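Metallophosphoesterase TT1561-like domain-containing protein (Aquifex aeolicus, PDB 2YVT) is of unknown function but, as a metallophosphoesterase of the calcineurin superfamily, probably hydrolyses phosphoester bonds with the help of bound metal ions. Local coordinates at residues Thr182-Glu187 and Glu226-Thr231; Leu176-Tyr181 and Lys209-Glu214. All blocks are in the same frame, centred on the assembly; numbering follows the deposited sequence.

Contact 1: Thr182-Glu187 and Glu226-Thr231; sequences TPPIGE and ELVGNT
Where Pro-184 and Glu-187 meet Val-228 and Glu-226 the backbones stay apart, the nearest CA atoms, of Gly-186 and Val-228, lying 7.2 Å apart, too far for strand pairing: 182-187 is an irregular loop over the side of strand 224-228 from which Glu-226 and Val-228 project. Glu-226 makes the link, its CG between the backbone N and the carbonyl carbon (chi1 66°). From there the extended chain carries its carboxylate to the loop backbone, where OE1 takes the N-H of Glu-187 on its syn lone pair at 2.8 Å, the N-H...O angle bent to 149°. OE2 accepts the amides of Phe-188 and Val-189, so the carboxylate anchors three successive loop N-H groups. A glutamine here would probably weaken the grip, since its NH2 could not accept amide N-H groups. Strand 224-228 and its antiparallel partner 231-235 form a two-residue beta hairpin, closed by a type II' turn from Val-228 to Thr-231 with Gly-229 at positive phi. A water donates to both Glu-226 OE1 and Glu-187 OE1, bridging two carboxylates, probably both charged, whose OE1 atoms are 5.0 Å apart. Deeper down, Pro-184 CG rests on Val-228 CG2 at 4.0 Å, and Asn-205 of helix 202-211 touches both.

Contact 2: Leu176-Tyr181 and Lys209-Glu214; sequences LVTIFY and KSLNPE
Leu-176 and Thr-178, two residues apart on strand 175-180, both pack against Pro-213, in the turn that leads out of helix 202-211. Leu-176 carries its CG anti to the backbone N (chi1 -174°), which lays the isobutyl group against the proline: CG and CD2 each lie 3.9 Å from Pro-213 CB. The same CD2 reaches on to the helix end, 3.8 Å from Leu-211 O and 4.2 Å from Leu-211 CB, so one methyl spans the exit from the helix. Thr-178 meets the ring at about a right angle with both its branches, CG2 being 3.7 Å from Pro-213 CB and OG1 3.6 Å from Pro-213 CG. Its chi1 of 57° sets OG1 between the backbone N and the carbonyl carbon; besides touching the ring, this hydroxyl makes a weak hydrogen bond with Val-215 O. Asn-212, at positive phi, is where the chain leaves the helix, and Pro-213 follows directly. The chain then joins the strand through Glu-214 N, which donates to Leu-176 O at 2.9 Å in the carbonyl plane, though the N-H...O angle is only 133°. The extended side chain of Glu-214 carries its carboxylate to a salt bridge with Arg-175. All this belongs to a beta-alpha-beta crossover: strand 175-180 leads through helix 202-211 into the parallel strand 215-218, its sheet neighbour, while strand 134-144 pairs in parallel with 175-180 on its other side, and helix 202-211 covers the sheet through Phe-180, which touches Val-204 and Ile-207.

Both contacts reach the same seven-strand mixed sheet; their segments alternate along the chain, with centres 10 Å apart. Contact 2 is partly buried and mainly apolar, joining strand 175-180 to the end of helix 202-211. Contact 1 lies at the surface, where the loop that follows strand 175-180 meets strand 224-228; there the polar link is a carboxylate gripping backbone N-H groups, with a water beside it, and the apolar part is a single proline-valine touch. They meet directly: Thr-231 OG1 is 2.7 Å from Pro-213 O, and Asn-230 ND2 is 3.0 Å from Asn-212 OD1, both probable hydrogen bonds. The turn of contact 1 is thus tied to the helix exit of contact 2.

Contact 1: Thr182-Glu187 and Glu226-Thr231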
loop_
_atom_site.group_PDB
_atom_site.type_symbol
_atom_site.label_atom_id
_atom_site.label_comp_id
_atom_site.label_asym_id
_atom_site.label_seq_id
_atom_site.Cartn_x
_atom_site.Cartn_y
_atom_site.Cartn_z
ATOM N N THR A 182 -3.643 -3.054 4.235
ATOM C CA THR A 182 -4.076 -4.132 5.115
ATOM C C THR A 182 -4.479 -5.373 4.318
ATOM O O THR A 182 -5.304 -5.279 3.405
ATOM C CB THR A 182 -5.248 -3.671 5.986
ATOM O OG1 THR A 182 -4.864 -2.502 6.699
ATOM C CG2 THR A 182 -5.645 -4.749 6.984
ATOM N N PRO A 183 -3.891 -6.538 4.658
ATOM C CA PRO A 183 -4.291 -7.771 3.993
ATOM C C PRO A 183 -5.535 -8.403 4.622
ATOM O O PRO A 183 -5.867 -8.107 5.776
ATOM C CB PRO A 183 -3.084 -8.691 4.214
ATOM C CG PRO A 183 -2.537 -8.268 5.548
ATOM C CD PRO A 183 -2.815 -6.768 5.647
ATOM N N PRO A 184 -6.210 -9.279 3.869
ATOM C CA PRO A 184 -7.288 -10.060 4.460
ATOM C C PRO A 184 -6.728 -11.187 5.310
ATOM O O PRO A 184 -5.546 -11.525 5.195
ATOM C CB PRO A 184 -7.974 -10.668 3.238
ATOM C CG PRO A 184 -6.855 -10.849 2.251
ATOM C CD PRO A 184 -5.984 -9.632 2.454
ATOM N N ILE A 185 -7.586 -11.780 6.138
ATOM C CA ILE A 185 -7.260 -13.028 6.827
ATOM C C ILE A 185 -7.054 -14.135 5.789
ATOM O O ILE A 185 -7.928 -14.394 4.960
ATOM C CB ILE A 185 -8.390 -13.448 7.808
ATOM C CG1 ILE A 185 -8.788 -12.294 8.747
ATOM C CG2 ILE A 185 -7.994 -14.714 8.576
ATOM C CD1 ILE A 185 -7.685 -11.783 9.661
ATOM N N GLY A 186 -5.887 -14.770 5.833
ATOM C CA GLY A 186 -5.562 -15.842 4.905
ATOM C C GLY A 186 -4.519 -16.772 5.485
ATOM O O GLY A 186 -3.931 -16.493 6.532
ATOM N N GLU A 187 -4.279 -17.880 4.798
ATOM C CA GLU A 187 -3.293 -18.853 5.271
ATOM C C GLU A 187 -1.883 -18.262 5.295
ATOM O O GLU A 187 -1.095 -18.536 6.212
ATOM C CB GLU A 187 -3.336 -20.104 4.395
ATOM C CG GLU A 187 -2.447 -21.238 4.888
ATOM C CD GLU A 187 -2.606 -22.517 4.093
ATOM O OE1 GLU A 187 -3.446 -22.563 3.168
ATOM O OE2 GLU A 187 -1.883 -23.494 4.404
ATOM N N GLU A 226 -2.744 -16.386 -2.589
ATOM C CA GLU A 226 -3.813 -17.355 -2.377
ATOM C C GLU A 226 -5.142 -16.758 -2.791
ATOM O O GLU A 226 -5.269 -15.533 -2.933
ATOM C CB GLU A 226 -3.876 -17.781 -0.904
ATOM C CG GLU A 226 -4.271 -16.671 0.069
ATOM C CD GLU A 226 -4.062 -17.083 1.508
ATOM O OE1 GLU A 226 -4.895 -17.865 2.026
ATOM O OE2 GLU A 226 -3.061 -16.642 2.113
ATOM N N LEU A 227 -6.131 -17.627 -2.981
ATOM C CA LEU A 227 -7.491 -17.184 -3.264
ATOM C C LEU A 227 -8.220 -16.784 -1.987
ATOM O O LEU A 227 -8.213 -17.520 -0.996
ATOM C CB LEU A 227 -8.269 -18.279 -4.004
ATOM C CG LEU A 227 -8.556 -18.115 -5.502
ATOM C CD1 LEU A 227 -7.331 -17.722 -6.317
ATOM C CD2 LEU A 227 -9.192 -19.392 -6.054
ATOM N N VAL A 228 -8.817 -15.595 -1.999
ATOM C CA VAL A 228 -9.753 -15.204 -0.953
ATOM C C VAL A 228 -11.051 -14.931 -1.697
ATOM O O VAL A 228 -11.132 -14.012 -2.514
ATOM C CB VAL A 228 -9.260 -13.966 -0.150
ATOM C CG1 VAL A 228 -10.325 -13.493 0.854
ATOM C CG2 VAL A 228 -7.937 -14.280 0.555
ATOM N N GLY A 229 -12.056 -15.767 -1.447
ATOM C CA GLY A 229 -13.247 -15.776 -2.295
ATOM C C GLY A 229 -12.801 -16.167 -3.691
ATOM O O GLY A 229 -12.185 -17.219 -3.872
ATOM N N ASN A 230 -13.070 -15.298 -4.663
ATOM C CA ASN A 230 -12.660 -15.510 -6.056
ATOM C C ASN A 230 -11.432 -14.673 -6.452
ATOM O O ASN A 230 -10.979 -14.710 -7.598
ATOM C CB ASN A 230 -13.827 -15.189 -6.998
ATOM C CG ASN A 230 -15.152 -15.752 -6.501
ATOM O OD1 ASN A 230 -15.290 -16.958 -6.287
ATOM N ND2 ASN A 230 -16.131 -14.874 -6.307
ATOM N N THR A 231 -10.903 -13.924 -5.490
ATOM C CA THR A 231 -9.829 -12.966 -5.732
ATOM C C THR A 231 -8.454 -13.564 -5.459
ATOM O O THR A 231 -8.245 -14.176 -4.413
ATOM C CB THR A 231 -10.019 -11.751 -4.809
ATOM O OG1 THR A 231 -11.296 -11.159 -5.061
ATOM C CG2 THR A 231 -8.909 -10.698 -4.990
HETATM O O HOH W 1 -4.614 -20.872 1.247
#

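Contact 2: Leu176-Tyr181 and Lys209-Glu214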
loop_
_atom_site.group_PDB
_atom_site.type_symbol
_atom_site.label_atom_id
_atom_site.label_comp_id
_atom_site.label_asym_id
_atom_site.label_seq_id
_atom_site.Cartn_x
_atom_site.Cartn_y
_atom_site.Cartn_z
ATOM N N LEU A 176 -10.815 -5.494 -12.259
ATOM C CA LEU A 176 -10.555 -4.724 -11.055
ATOM C C LEU A 176 -9.310 -5.218 -10.331
ATOM O O LEU A 176 -9.194 -6.406 -10.019
ATOM C CB LEU A 176 -11.773 -4.798 -10.131
ATOM C CG LEU A 176 -11.795 -3.947 -8.870
ATOM C CD1 LEU A 176 -11.647 -2.494 -9.265
ATOM C CD2 LEU A 176 -13.094 -4.185 -8.109
ATOM N N VAL A 177 -8.389 -4.293 -10.066
ATOM C CA VAL A 177 -7.218 -4.566 -9.237
ATOM C C VAL A 177 -7.313 -3.662 -8.016
ATOM O O VAL A 177 -7.412 -2.441 -8.156
ATOM C CB VAL A 177 -5.894 -4.302 -9.988
ATOM C CG1 VAL A 177 -4.682 -4.477 -9.057
ATOM C CG2 VAL A 177 -5.771 -5.224 -11.211
ATOM N N THR A 178 -7.308 -4.261 -6.827
ATOM C CA THR A 178 -7.381 -3.480 -5.583
ATOM C C THR A 178 -6.047 -3.561 -4.861
ATOM O O THR A 178 -5.387 -4.601 -4.871
ATOM C CB THR A 178 -8.509 -3.961 -4.647
ATOM O OG1 THR A 178 -8.326 -5.349 -4.355
ATOM C CG2 THR A 178 -9.889 -3.761 -5.300
ATOM N N ILE A 179 -5.638 -2.448 -4.271
ATOM C CA ILE A 179 -4.377 -2.373 -3.550
ATOM C C ILE A 179 -4.670 -1.822 -2.170
ATOM O O ILE A 179 -5.199 -0.716 -2.046
ATOM C CB ILE A 179 -3.350 -1.464 -4.267
ATOM C CG1 ILE A 179 -3.206 -1.863 -5.744
ATOM C CG2 ILE A 179 -1.989 -1.526 -3.555
ATOM C CD1 ILE A 179 -2.396 -0.894 -6.578
ATOM N N PHE A 180 -4.342 -2.606 -1.142
ATOM C CA PHE A 180 -4.597 -2.228 0.248
ATOM C C PHE A 180 -3.320 -2.368 1.043
ATOM O O PHE A 180 -2.543 -3.290 0.807
ATOM C CB PHE A 180 -5.643 -3.153 0.899
ATOM C CG PHE A 180 -6.948 -3.225 0.162
ATOM C CD1 PHE A 180 -7.749 -2.098 0.012
ATOM C CD2 PHE A 180 -7.376 -4.434 -0.373
ATOM C CE1 PHE A 180 -8.966 -2.175 -0.680
ATOM C CE2 PHE A 180 -8.585 -4.526 -1.056
ATOM C CZ PHE A 180 -9.382 -3.396 -1.208
ATOM N N TYR A 181 -3.102 -1.470 2.002
ATOM C CA TYR A 181 -2.051 -1.710 2.978
ATOM C C TYR A 181 -2.388 -2.962 3.803
ATOM O O TYR A 181 -1.540 -3.819 4.037
ATOM C CB TYR A 181 -1.858 -0.490 3.884
ATOM C CG TYR A 181 -0.941 -0.757 5.047
ATOM C CD1 TYR A 181 0.431 -0.920 4.853
ATOM C CD2 TYR A 181 -1.444 -0.852 6.349
ATOM C CE1 TYR A 181 1.287 -1.165 5.931
ATOM C CE2 TYR A 181 -0.601 -1.085 7.434
ATOM C CZ TYR A 181 0.760 -1.246 7.219
ATOM O OH TYR A 181 1.590 -1.489 8.281
ATOM N N LYS A 209 -15.146 -9.644 -0.716
ATOM C CA LYS A 209 -16.444 -10.265 -0.979
ATOM C C LYS A 209 -17.376 -9.274 -1.682
ATOM O O LYS A 209 -18.035 -9.614 -2.670
ATOM C CB LYS A 209 -17.055 -10.783 0.334
ATOM C CG LYS A 209 -18.568 -11.061 0.321
ATOM C CD LYS A 209 -18.916 -12.342 -0.412
ATOM C CE LYS A 209 -20.417 -12.632 -0.323
ATOM N NZ LYS A 209 -20.761 -13.898 -1.006
ATOM N N SER A 210 -17.398 -8.042 -1.181
ATOM C CA SER A 210 -18.267 -7.003 -1.719
ATOM C C SER A 210 -17.905 -6.581 -3.143
ATOM O O SER A 210 -18.786 -6.480 -4.004
ATOM C CB SER A 210 -18.283 -5.786 -0.788
ATOM O OG SER A 210 -19.115 -4.774 -1.315
ATOM N N LEU A 211 -16.615 -6.344 -3.384
ATOM C CA LEU A 211 -16.134 -5.801 -4.656
ATOM C C LEU A 211 -15.785 -6.864 -5.693
ATOM O O LEU A 211 -15.769 -6.580 -6.896
ATOM C CB LEU A 211 -14.907 -4.908 -4.422
ATOM C CG LEU A 211 -15.105 -3.641 -3.584
ATOM C CD1 LEU A 211 -13.853 -2.777 -3.675
ATOM C CD2 LEU A 211 -16.336 -2.860 -4.017
ATOM N N ASN A 212 -15.470 -8.069 -5.217
ATOM C CA ASN A 212 -15.064 -9.192 -6.068
ATOM C C ASN A 212 -13.977 -8.827 -7.091
ATOM O O ASN A 212 -14.150 -9.033 -8.300
ATOM C CB ASN A 212 -16.283 -9.818 -6.759
ATOM C CG ASN A 212 -15.969 -11.158 -7.385
ATOM O OD1 ASN A 212 -15.302 -12.000 -6.777
ATOM N ND2 ASN A 212 -16.452 -11.370 -8.606
ATOM N N PRO A 213 -12.847 -8.275 -6.612
ATOM C CA PRO A 213 -11.811 -7.872 -7.554
ATOM C C PRO A 213 -11.091 -9.084 -8.132
ATOM O O PRO A 213 -11.097 -10.160 -7.531
ATOM C CB PRO A 213 -10.842 -7.057 -6.690
ATOM C CG PRO A 213 -11.045 -7.555 -5.303
ATOM C CD PRO A 213 -12.465 -8.021 -5.208
ATOM N N GLU A 214 -10.478 -8.913 -9.296
ATOM C CA GLU A 214 -9.699 -10.005 -9.891
ATOM C C GLU A 214 -8.444 -10.291 -9.072
ATOM O O GLU A 214 -8.094 -11.446 -8.831
ATOM C CB GLU A 214 -9.295 -9.647 -11.312
ATOM C CG GLU A 214 -8.734 -10.818 -12.095
ATOM C CD GLU A 214 -8.387 -10.443 -13.514
ATOM O OE1 GLU A 214 -9.143 -9.664 -14.124
ATOM O OE2 GLU A 214 -7.355 -10.916 -14.019
#